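Uncharacterized protein (Bacteroides eggerthii DSM 20697, PDB 4ECO) is of unknown function but, as a leucine-rich repeat protein, probably binds a partner protein through its curved repeat surface. Local coordinates at residues 144-147 and 148-152; 135-138 and 139-142; 347-350 and 351-355. All blocks are in the same frame, centred on the assembly; numbering follows the deposited sequence.

In the fold
Along the chain, contact 2 (135-142) comes first, contact 1 (144-152) follows almost at once, and contact 3 (347-355) lies some two hundred residues later. The first two occupy successive short helices, 135-142 and 144-149, within the long connection between the parallel strands 109-111 and 210-214. Their centres are about 14 Å apart, and they touch where Lys147 packs on Lys140. Contact 3 is a turn leading into strand 354-359 of the repeat array, about 22 Å from contact 1 and about 25 Å from contact 2, centre to centre. Side chains of contact 1 nevertheless reach Ser357 and Asn359 of that strand, so the inserted helix lies against the repeats that contact 3 helps to form.

Contact 1: residues 144-147 and 148-152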
ATOM      1  N   HIS A 144      -7.720   7.751   0.583  1.00 37.39           N
ATOM      2  CA  HIS A 144      -8.215   7.087  -0.630  1.00 35.96           C
ATOM      3  C   HIS A 144      -7.075   6.572  -1.512  1.00 40.07           C
ATOM      4  O   HIS A 144      -7.205   5.455  -2.011  1.00 40.01           O
ATOM      5  CB  HIS A 144      -9.148   7.981  -1.471  1.00 35.92           C
ATOM      6  CG  HIS A 144      -9.764   7.260  -2.625  1.00 38.54           C
ATOM      7  ND1 HIS A 144      -9.040   6.984  -3.779  1.00 39.75           N
ATOM      8  CD2 HIS A 144     -11.016   6.760  -2.758  1.00 40.13           C
ATOM      9  CE1 HIS A 144      -9.863   6.300  -4.557  1.00 39.26           C
ATOM     10  NE2 HIS A 144     -11.069   6.155  -3.993  1.00 39.71           N
ATOM     11  N   TYR A 145      -5.989   7.368  -1.739  1.00 35.11           N
ATOM     12  CA  TYR A 145      -4.912   6.893  -2.600  1.00 35.06           C
ATOM     13  C   TYR A 145      -4.234   5.708  -1.943  1.00 42.75           C
ATOM     14  O   TYR A 145      -3.944   4.705  -2.614  1.00 41.89           O
ATOM     15  CB  TYR A 145      -3.887   7.994  -2.931  1.00 36.13           C
ATOM     16  CG  TYR A 145      -2.839   7.569  -3.952  1.00 36.40           C
ATOM     17  CD1 TYR A 145      -1.655   6.957  -3.556  1.00 38.53           C
ATOM     18  CD2 TYR A 145      -3.020   7.812  -5.309  1.00 36.71           C
ATOM     19  CE1 TYR A 145      -0.681   6.590  -4.485  1.00 39.66           C
ATOM     20  CE2 TYR A 145      -2.054   7.446  -6.247  1.00 37.18           C
ATOM     21  CZ  TYR A 145      -0.893   6.830  -5.832  1.00 40.87           C
ATOM     22  OH  TYR A 145       0.049   6.482  -6.758  1.00 38.70           O
ATOM     23  N   GLN A 146      -4.042   5.809  -0.615  1.00 40.99           N
ATOM     24  CA  GLN A 146      -3.406   4.801   0.213  1.00 41.37           C
ATOM     25  C   GLN A 146      -4.149   3.465   0.134  1.00 44.57           C
ATOM     26  O   GLN A 146      -3.516   2.458  -0.202  1.00 43.91           O
ATOM     27  CB  GLN A 146      -3.325   5.296   1.670  1.00 43.97           C
ATOM     28  CG  GLN A 146      -2.580   4.376   2.648  1.00 54.58           C
ATOM     29  CD  GLN A 146      -1.112   4.205   2.363  1.00 63.89           C
ATOM     30  OE1 GLN A 146      -0.457   5.048   1.742  1.00 51.55           O
ATOM     31  NE2 GLN A 146      -0.563   3.093   2.824  1.00 64.34           N
ATOM     32  N   LYS A 147      -5.482   3.453   0.380  1.00 40.14           N
ATOM     33  CA  LYS A 147      -6.249   2.209   0.337  1.00 39.34           C
ATOM     34  C   LYS A 147      -6.285   1.619  -1.069  1.00 42.87           C
ATOM     35  O   LYS A 147      -6.292   0.396  -1.187  1.00 45.51           O
ATOM     36  CB  LYS A 147      -7.693   2.349   0.900  1.00 42.22           C
ATOM     37  CG  LYS A 147      -8.592   3.427   0.279  1.00 72.73           C
ATOM     38  CD  LYS A 147     -10.063   3.325   0.764  1.00 86.56           C
ATOM     39  CE  LYS A 147     -10.930   4.559   0.504  1.00 88.53           C
ATOM     40  NZ  LYS A 147     -10.699   5.672   1.492  1.00 76.91           N
ATOM     41  N   THR A 148      -6.247   2.456  -2.111  1.00 38.02           N
ATOM     42  CA  THR A 148      -6.378   2.011  -3.501  1.00 37.93           C
ATOM     43  C   THR A 148      -5.085   1.459  -4.102  1.00 41.13           C
ATOM     44  O   THR A 148      -5.147   0.421  -4.785  1.00 40.52           O
ATOM     45  CB  THR A 148      -6.883   3.155  -4.404  1.00 39.01           C
ATOM     46  OG1 THR A 148      -7.988   3.760  -3.760  1.00 37.38           O
ATOM     47  CG2 THR A 148      -7.324   2.671  -5.802  1.00 30.96           C
ATOM     48  N   PHE A 149      -3.951   2.167  -3.903  1.00 35.84           N
ATOM     49  CA  PHE A 149      -2.711   1.787  -4.560  1.00 35.46           C
ATOM     50  C   PHE A 149      -1.551   1.399  -3.654  1.00 39.50           C
ATOM     51  O   PHE A 149      -0.518   0.961  -4.196  1.00 37.52           O
ATOM     52  CB  PHE A 149      -2.226   2.976  -5.410  1.00 37.80           C
ATOM     53  CG  PHE A 149      -3.194   3.447  -6.465  1.00 39.87           C
ATOM     54  CD1 PHE A 149      -3.347   2.741  -7.658  1.00 42.48           C
ATOM     55  CD2 PHE A 149      -3.961   4.592  -6.266  1.00 41.49           C
ATOM     56  CE1 PHE A 149      -4.234   3.179  -8.634  1.00 43.25           C
ATOM     57  CE2 PHE A 149      -4.829   5.044  -7.251  1.00 43.91           C
ATOM     58  CZ  PHE A 149      -4.963   4.329  -8.428  1.00 42.64           C
ATOM     59  N   VAL A 150      -1.662   1.583  -2.312  1.00 37.43           N
ATOM     60  CA  VAL A 150      -0.489   1.372  -1.454  1.00 37.56           C
ATOM     61  C   VAL A 150      -0.709   0.251  -0.399  1.00 43.95           C
ATOM     62  O   VAL A 150       0.170  -0.617  -0.235  1.00 44.17           O
ATOM     63  CB  VAL A 150      -0.067   2.707  -0.760  1.00 39.99           C
ATOM     64  CG1 VAL A 150       1.268   2.571  -0.057  1.00 39.62           C
ATOM     65  CG2 VAL A 150      -0.022   3.870  -1.746  1.00 39.19           C
ATOM     66  N   ASP A 151      -1.825   0.302   0.339  1.00 41.83           N
ATOM     67  CA  ASP A 151      -2.117  -0.681   1.390  1.00 42.09           C
ATOM     68  C   ASP A 151      -2.169  -2.088   0.860  1.00 47.75           C
ATOM     69  O   ASP A 151      -2.744  -2.333  -0.210  1.00 48.68           O
ATOM     70  CB  ASP A 151      -3.443  -0.379   2.089  1.00 43.15           C
ATOM     71  CG  ASP A 151      -3.370   0.724   3.109  1.00 44.34           C
ATOM     72  OD1 ASP A 151      -2.231   1.043   3.571  1.00 42.16           O
ATOM     73  OD2 ASP A 151      -4.445   1.246   3.484  1.00 47.00           O
ATOM     74  N   TYR A 152      -1.529  -2.996   1.622  1.00 44.47           N
ATOM     75  CA  TYR A 152      -1.391  -4.427   1.331  0.50 43.51           C
ATOM     76  C   TYR A 152      -1.102  -5.201   2.640  1.00 47.18           C
ATOM     77  O   TYR A 152      -0.391  -4.669   3.511  1.00 47.74           O
ATOM     78  CB  TYR A 152      -0.247  -4.596   0.307  0.50 43.81           C
ATOM     79  CG  TYR A 152       0.001  -5.975  -0.265  0.50 44.90           C
ATOM     80  CD1 TYR A 152      -0.840  -6.508  -1.242  0.50 46.36           C
ATOM     81  CD2 TYR A 152       1.180  -6.660   0.013  0.50 45.81           C
ATOM     82  CE1 TYR A 152      -0.571  -7.743  -1.834  0.50 46.17           C
ATOM     83  CE2 TYR A 152       1.460  -7.889  -0.580  0.50 46.18           C
ATOM     84  CZ  TYR A 152       0.590  -8.421  -1.510  0.50 50.39           C
ATOM     85  OH  TYR A 152       0.888  -9.627  -2.083  0.50 50.21           O
TER
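The carbonyl oxygen His144 O takes two hydrogen bonds from Thr148, reached from opposite faces of the carbonyl plane. Thr148 N stands 3.1 Å from His144 O, and the hydroxyl Thr148 OG1, which, set beside its own backbone N, reaches back to the preceding turn and donates to it, stands 2.6 Å from the same oxygen. OG1 also lies over one face of the His144 imidazole, whose two nitrogens are engaged elsewhere, NE2 by Glu121 and ND1 by His115.

Gln146 O is a second shared acceptor. Val150 N approaches Gln146 O to 2.9 Å and Asp151 N to 2.8 Å, again from opposite faces; the Asp151 bond spans five residues, a pi-type turn. The bend in the Gln146 chain (chi2 65°) carries its amide round to Asp151, where Gln146 NE2 donates to Asp151 OD1 at 2.7 Å. The partner lies close to the amide plane but is met from above the carboxylate, 50° out of its plane. The amide also rests on Val150, with Gln146 OE1 3.4 Å from Val150 CB.

This helix belongs to an excursion from the leucine-rich repeat array and lies against its strands: Gln146 touches Met334 and Ser357, and Val150 touches Glu336 and Asn359. An alanine in place of Gln146 would probably leave Asp151 OD1 without this amide donor and open a gap beside Val150 and those strands.

Tyr145 and Phe149 form an aromatic pair one helical turn apart, centroids 4.7 Å from each other and planes 40° apart, an oblique arrangement. Phe149 CD2 sits over one face of the tyrosine ring, toward its rim, and Phe149 CB makes a CH-pi contact over the ring at 4.3 Å from the Tyr145 centroid. Val150 CG2 approaches the same ring obliquely, while the rings of His115 and Tyr311 also meet Tyr145.

Contact 2: residues 135-138 and 139-142; sequences DEQK and QKMR
Lys138 swings CG opposite its backbone N (chi1 -175°) and runs out fully extended, whereas Arg142, one turn later, sets CG opposite its carbonyl carbon (chi1 -82°) and also stays straight as far as NE. The two long chains therefore lie side by side and point the same way. Near their ends the methylene Lys138 CE comes over one face of the guanidinium, toward its rim, 3.7 Å from Arg142 CZ. The positive ends follow closely, with Lys138 NZ 3.9 Å from Arg142 NH2. Such proximity is probably made tolerable by partners outside the helix: Asp253 forms a salt bridge to Arg142 NE, Gln276 accepts from NH2, and Thr252 makes a weak hydrogen bond with Lys138 NZ. The Asp253 and Gln276 bonds are likely to fix the rotation of the guanidinium, and they tie the helix to strand 253-257 and to the residue just before strand 277-279.

Closer to the backbone, the aliphatic root of Arg142 packs on the preceding turn, CG lying 3.3 Å from Lys138 O. Selenomethionine Met141 does the same on its own side, where CG is 3.4 Å from Gln137 O, and its chain then continues to Ile129.

Beneath the side chains, four backbone bonds from residue i+4 to residue i, among them Arg142 N to Lys138 O at 2.8 Å, define a short alpha-helix, with Lys138 and Arg142 one turn apart on the face toward the leucine-rich repeat strands.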
ATOM      1  N   ASP A 135     -14.349  16.364   9.488  1.00 60.94           N
ATOM      2  CA  ASP A 135     -12.919  16.020   9.592  1.00 60.50           C
ATOM      3  C   ASP A 135     -12.695  14.521   9.353  1.00 62.87           C
ATOM      4  O   ASP A 135     -11.659  14.121   8.815  1.00 60.70           O
ATOM      5  CB  ASP A 135     -12.363  16.419  10.972  1.00 63.51           C
ATOM      6  CG  ASP A 135     -12.049  17.896  11.152  1.00 76.45           C
ATOM      7  OD1 ASP A 135     -12.013  18.629  10.133  1.00 75.93           O
ATOM      8  OD2 ASP A 135     -11.770  18.307  12.307  1.00 87.13           O
ATOM      9  N   GLU A 136     -13.694  13.708   9.742  1.00 60.35           N
ATOM     10  CA  GLU A 136     -13.722  12.262   9.602  1.00 59.33           C
ATOM     11  C   GLU A 136     -13.785  11.891   8.104  1.00 59.99           C
ATOM     12  O   GLU A 136     -13.048  11.005   7.657  1.00 58.40           O
ATOM     13  CB  GLU A 136     -14.915  11.702  10.387  1.00 61.73           C
ATOM     14  CG  GLU A 136     -14.904  10.188  10.509  1.00 80.33           C
ATOM     15  CD  GLU A 136     -16.221   9.581  10.947  1.00115.79           C
ATOM     16  OE1 GLU A 136     -17.103   9.382  10.081  1.00115.55           O
ATOM     17  OE2 GLU A 136     -16.357   9.274  12.154  1.00117.53           O
ATOM     18  N   GLN A 137     -14.647  12.600   7.332  1.00 55.38           N
ATOM     19  CA  GLN A 137     -14.815  12.424   5.874  1.00 52.92           C
ATOM     20  C   GLN A 137     -13.521  12.858   5.130  1.00 51.06           C
ATOM     21  O   GLN A 137     -13.085  12.171   4.199  1.00 47.54           O
ATOM     22  CB  GLN A 137     -16.026  13.235   5.398  1.00 54.81           C
ATOM     23  CG  GLN A 137     -16.253  13.233   3.905  1.00 79.75           C
ATOM     24  CD  GLN A 137     -17.157  12.120   3.507  1.00104.32           C
ATOM     25  OE1 GLN A 137     -16.740  10.956   3.417  1.00100.45           O
ATOM     26  NE2 GLN A 137     -18.420  12.464   3.268  1.00 97.63           N
ATOM     27  N   LYS A 138     -12.903  13.984   5.591  1.00 45.52           N
ATOM     28  CA  LYS A 138     -11.657  14.527   5.068  1.00 43.75           C
ATOM     29  C   LYS A 138     -10.573  13.478   5.176  1.00 49.49           C
ATOM     30  O   LYS A 138      -9.886  13.218   4.184  1.00 48.93           O
ATOM     31  CB  LYS A 138     -11.264  15.807   5.813  1.00 46.12           C
ATOM     32  CG  LYS A 138     -10.030  16.500   5.230  1.00 48.18           C
ATOM     33  CD  LYS A 138      -9.464  17.580   6.157  1.00 46.84           C
ATOM     34  CE  LYS A 138      -8.337  18.328   5.505  1.00 56.92           C
ATOM     35  NZ  LYS A 138      -8.050  19.609   6.199  1.00 72.27           N
ATOM     36  N   GLN A 139     -10.460  12.826   6.364  1.00 47.94           N
ATOM     37  CA  GLN A 139      -9.470  11.778   6.615  1.00 47.32           C
ATOM     38  C   GLN A 139      -9.675  10.585   5.688  1.00 48.47           C
ATOM     39  O   GLN A 139      -8.721  10.160   5.033  1.00 47.69           O
ATOM     40  CB  GLN A 139      -9.488  11.324   8.078  1.00 49.36           C
ATOM     41  CG  GLN A 139      -8.326  11.916   8.859  1.00 67.74           C
ATOM     42  CD  GLN A 139      -6.978  11.557   8.278  1.00 83.51           C
ATOM     43  OE1 GLN A 139      -6.648  10.374   8.069  1.00 76.97           O
ATOM     44  NE2 GLN A 139      -6.166  12.582   8.021  1.00 74.57           N
ATOM     45  N   LYS A 140     -10.919  10.079   5.602  1.00 43.44           N
ATOM     46  CA  LYS A 140     -11.300   8.961   4.736  1.00 41.74           C
ATOM     47  C   LYS A 140     -10.785   9.209   3.333  1.00 44.01           C
ATOM     48  O   LYS A 140     -10.083   8.367   2.772  1.00 45.41           O
ATOM     49  CB  LYS A 140     -12.833   8.788   4.740  1.00 44.00           C
ATOM     50  CG  LYS A 140     -13.364   7.527   4.047  1.00 54.00           C
ATOM     51  CD  LYS A 140     -14.878   7.430   4.205  1.00 63.42           C
ATOM     52  CE  LYS A 140     -15.491   6.257   3.475  1.00 80.73           C
ATOM     53  NZ  LYS A 140     -15.816   6.573   2.066  1.00 86.64           N
HETATM   54  N   MSE A 141     -11.097  10.397   2.810  1.00 37.94           N
HETATM   55  CA  MSE A 141     -10.762  10.868   1.477  1.00 35.37           C
HETATM   56  C   MSE A 141      -9.266  11.010   1.317  1.00 40.84           C
HETATM   57  O   MSE A 141      -8.747  10.544   0.305  1.00 41.44           O
HETATM   58  CB  MSE A 141     -11.510  12.177   1.148  1.00 36.79           C
HETATM   59  CG  MSE A 141     -12.995  11.906   0.814  1.00 42.75           C
HETATM   60 SE   MSE A 141     -13.361  10.111  -0.127  0.75 48.67          SE
HETATM   61  CE  MSE A 141     -14.430   9.500   1.131  1.00 46.96           C
ATOM     62  N   ARG A 142      -8.561  11.556   2.329  1.00 37.68           N
ATOM     63  CA  ARG A 142      -7.101  11.677   2.335  1.00 37.15           C
ATOM     64  C   ARG A 142      -6.439  10.300   2.154  1.00 40.64           C
ATOM     65  O   ARG A 142      -5.449  10.183   1.434  1.00 40.52           O
ATOM     66  CB  ARG A 142      -6.620  12.320   3.653  1.00 36.79           C
ATOM     67  CG  ARG A 142      -6.713  13.830   3.697  1.00 37.36           C
ATOM     68  CD  ARG A 142      -5.956  14.397   4.872  1.00 34.40           C
ATOM     69  NE  ARG A 142      -5.576  15.791   4.634  1.00 34.21           N
ATOM     70  CZ  ARG A 142      -5.021  16.591   5.538  1.00 48.13           C
ATOM     71  NH1 ARG A 142      -4.781  16.152   6.766  1.00 51.25           N
ATOM     72  NH2 ARG A 142      -4.724  17.843   5.227  1.00 35.18           N
TER

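Contact 3: residues 347-350 and 351-355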
ATOM      1  N   PRO A 347      19.055   8.628   2.294  1.00 52.22           N
ATOM      2  CA  PRO A 347      19.248   9.706   3.285  1.00 53.11           C
ATOM      3  C   PRO A 347      18.215   9.545   4.425  1.00 56.91           C
ATOM      4  O   PRO A 347      17.141   8.974   4.188  1.00 55.28           O
ATOM      5  CB  PRO A 347      19.045  10.987   2.460  1.00 54.69           C
ATOM      6  CG  PRO A 347      19.159  10.548   1.008  1.00 58.49           C
ATOM      7  CD  PRO A 347      18.608   9.167   0.994  1.00 53.18           C
ATOM      8  N   ALA A 348      18.549   9.970   5.667  1.00 54.58           N
ATOM      9  CA  ALA A 348      17.656   9.790   6.829  1.00 53.98           C
ATOM     10  C   ALA A 348      16.897  11.066   7.228  1.00 57.48           C
ATOM     11  O   ALA A 348      17.430  12.165   7.093  1.00 59.51           O
ATOM     12  CB  ALA A 348      18.460   9.305   8.024  1.00 55.61           C
ATOM     13  N   PHE A 349      15.662  10.906   7.751  1.00 50.86           N
ATOM     14  CA  PHE A 349      14.836  12.016   8.266  1.00 50.37           C
ATOM     15  C   PHE A 349      15.180  12.339   9.740  1.00 56.86           C
ATOM     16  O   PHE A 349      15.141  13.505  10.163  1.00 56.79           O
ATOM     17  CB  PHE A 349      13.335  11.669   8.177  1.00 49.89           C
ATOM     18  CG  PHE A 349      12.766  11.509   6.792  1.00 48.77           C
ATOM     19  CD1 PHE A 349      12.230  12.599   6.114  1.00 51.63           C
ATOM     20  CD2 PHE A 349      12.741  10.266   6.171  1.00 47.55           C
ATOM     21  CE1 PHE A 349      11.712  12.451   4.826  1.00 51.15           C
ATOM     22  CE2 PHE A 349      12.234  10.123   4.880  1.00 49.05           C
ATOM     23  CZ  PHE A 349      11.721  11.214   4.218  1.00 47.89           C
ATOM     24  N   GLY A 350      15.449  11.271  10.504  1.00 54.25           N
ATOM     25  CA  GLY A 350      15.717  11.307  11.934  1.00 55.99           C
ATOM     26  C   GLY A 350      14.582  10.674  12.713  1.00 61.00           C
ATOM     27  O   GLY A 350      13.456  10.597  12.211  1.00 59.67           O
ATOM     28  N   SER A 351      14.877  10.205  13.946  1.00 59.27           N
ATOM     29  CA  SER A 351      13.920   9.567  14.871  1.00 58.84           C
ATOM     30  C   SER A 351      12.750  10.495  15.225  1.00 62.88           C
ATOM     31  O   SER A 351      11.648  10.019  15.489  1.00 61.66           O
ATOM     32  CB  SER A 351      14.611   9.157  16.170  1.00 64.89           C
ATOM     33  OG  SER A 351      15.973   8.794  16.019  1.00 81.38           O
ATOM     34  N   GLU A 352      13.020  11.817  15.268  1.00 60.75           N
ATOM     35  CA  GLU A 352      12.092  12.909  15.593  1.00 61.22           C
ATOM     36  C   GLU A 352      10.861  12.934  14.664  1.00 62.17           C
ATOM     37  O   GLU A 352       9.769  13.310  15.116  1.00 60.37           O
ATOM     38  CB  GLU A 352      12.788  14.270  15.521  1.00 64.06           C
ATOM     39  CG  GLU A 352      13.955  14.415  16.483  1.00 81.53           C
ATOM     40  CD  GLU A 352      15.140  13.496  16.232  1.00115.21           C
ATOM     41  OE1 GLU A 352      15.398  13.130  15.059  1.00103.53           O
ATOM     42  OE2 GLU A 352      15.798  13.115  17.225  1.00124.16           O
ATOM     43  N   ILE A 353      11.038  12.561  13.369  1.00 56.75           N
ATOM     44  CA  ILE A 353       9.959  12.497  12.376  1.00 54.49           C
ATOM     45  C   ILE A 353       9.306  11.128  12.567  1.00 55.92           C
ATOM     46  O   ILE A 353       9.974  10.107  12.437  1.00 56.30           O
ATOM     47  CB  ILE A 353      10.492  12.782  10.937  1.00 56.70           C
ATOM     48  CG1 ILE A 353      10.758  14.300  10.767  1.00 57.06           C
ATOM     49  CG2 ILE A 353       9.533  12.250   9.846  1.00 55.26           C
ATOM     50  CD1 ILE A 353      11.829  14.657   9.809  1.00 59.90           C
ATOM     51  N   LYS A 354       8.028  11.127  12.968  1.00 49.94           N
ATOM     52  CA  LYS A 354       7.271   9.929  13.295  1.00 48.26           C
ATOM     53  C   LYS A 354       6.331   9.526  12.157  1.00 52.10           C
ATOM     54  O   LYS A 354       5.342  10.210  11.904  1.00 53.05           O
ATOM     55  CB  LYS A 354       6.469  10.152  14.594  1.00 49.93           C
ATOM     56  CG  LYS A 354       7.310  10.512  15.807  1.00 50.76           C
ATOM     57  CD  LYS A 354       8.110   9.331  16.329  1.00 58.55           C
ATOM     58  CE  LYS A 354       8.995   9.752  17.467  1.00 66.27           C
ATOM     59  NZ  LYS A 354       9.952   8.680  17.810  1.00 78.28           N
ATOM     60  N   LEU A 355       6.634   8.417  11.473  1.00 47.49           N
ATOM     61  CA  LEU A 355       5.783   7.952  10.386  1.00 46.36           C
ATOM     62  C   LEU A 355       4.726   6.938  10.877  1.00 49.88           C
ATOM     63  O   LEU A 355       5.022   6.063  11.693  1.00 48.02           O
ATOM     64  CB  LEU A 355       6.613   7.333   9.238  1.00 45.56           C
ATOM     65  CG  LEU A 355       7.610   8.253   8.519  1.00 50.57           C
ATOM     66  CD1 LEU A 355       8.451   7.479   7.555  1.00 49.72           C
ATOM     67  CD2 LEU A 355       6.913   9.375   7.767  1.00 53.59           C
TER
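A weak backbone bond closes the turn between Gly350 and Ile353: Ile353 N donates to Gly350 O at 3.3 Å. The intervening Ser351 and Glu352 both have near-helical backbone angles, making this a type III beta turn. A second weak bond links Lys354 NZ, whose chain curls back, to Ser351 O at 3.2 Å.

The apolar part joins Phe349 to Ile353. Because Ile353 CG1 stands opposite the carbonyl carbon (chi1 -76°), beside the backbone N, its terminal methyl is carried back over the turn: Ile353 CD1 meets Phe349 CB at 3.7 Å and Phe349 O at 3.5 Å. The methyl lies at the edge of the Phe349 ring, near its plane. The ring itself heads away from this contact, into a buried setting with Leu326 and Leu332, and meets Phe372 edge-to-face. Phe372 follows by about one repeat length, consistent with the phenylalanine spine seen in many leucine-rich repeat proteins.

A steric constraint sits at Gly350. Its positive phi (111°) would jam any side chain against the carbonyl oxygen before it, which by itself calls for glycine. Glu352, bent at chi2, also folds its carboxylate back toward this residue, and Glu352 OE1 lies 3.6 Å from Gly350 CA.

Beyond the turn, Ile353 and Leu355 pair through the backbone with Gly374 of strand 373-375. With the bonds inside the turn weak, its shape probably rests on the glycine, on the buried Phe349 and Ile353, and on backbone pairing with the next repeat, while the charged ends of Glu352 and Lys354 remain on the exposed side.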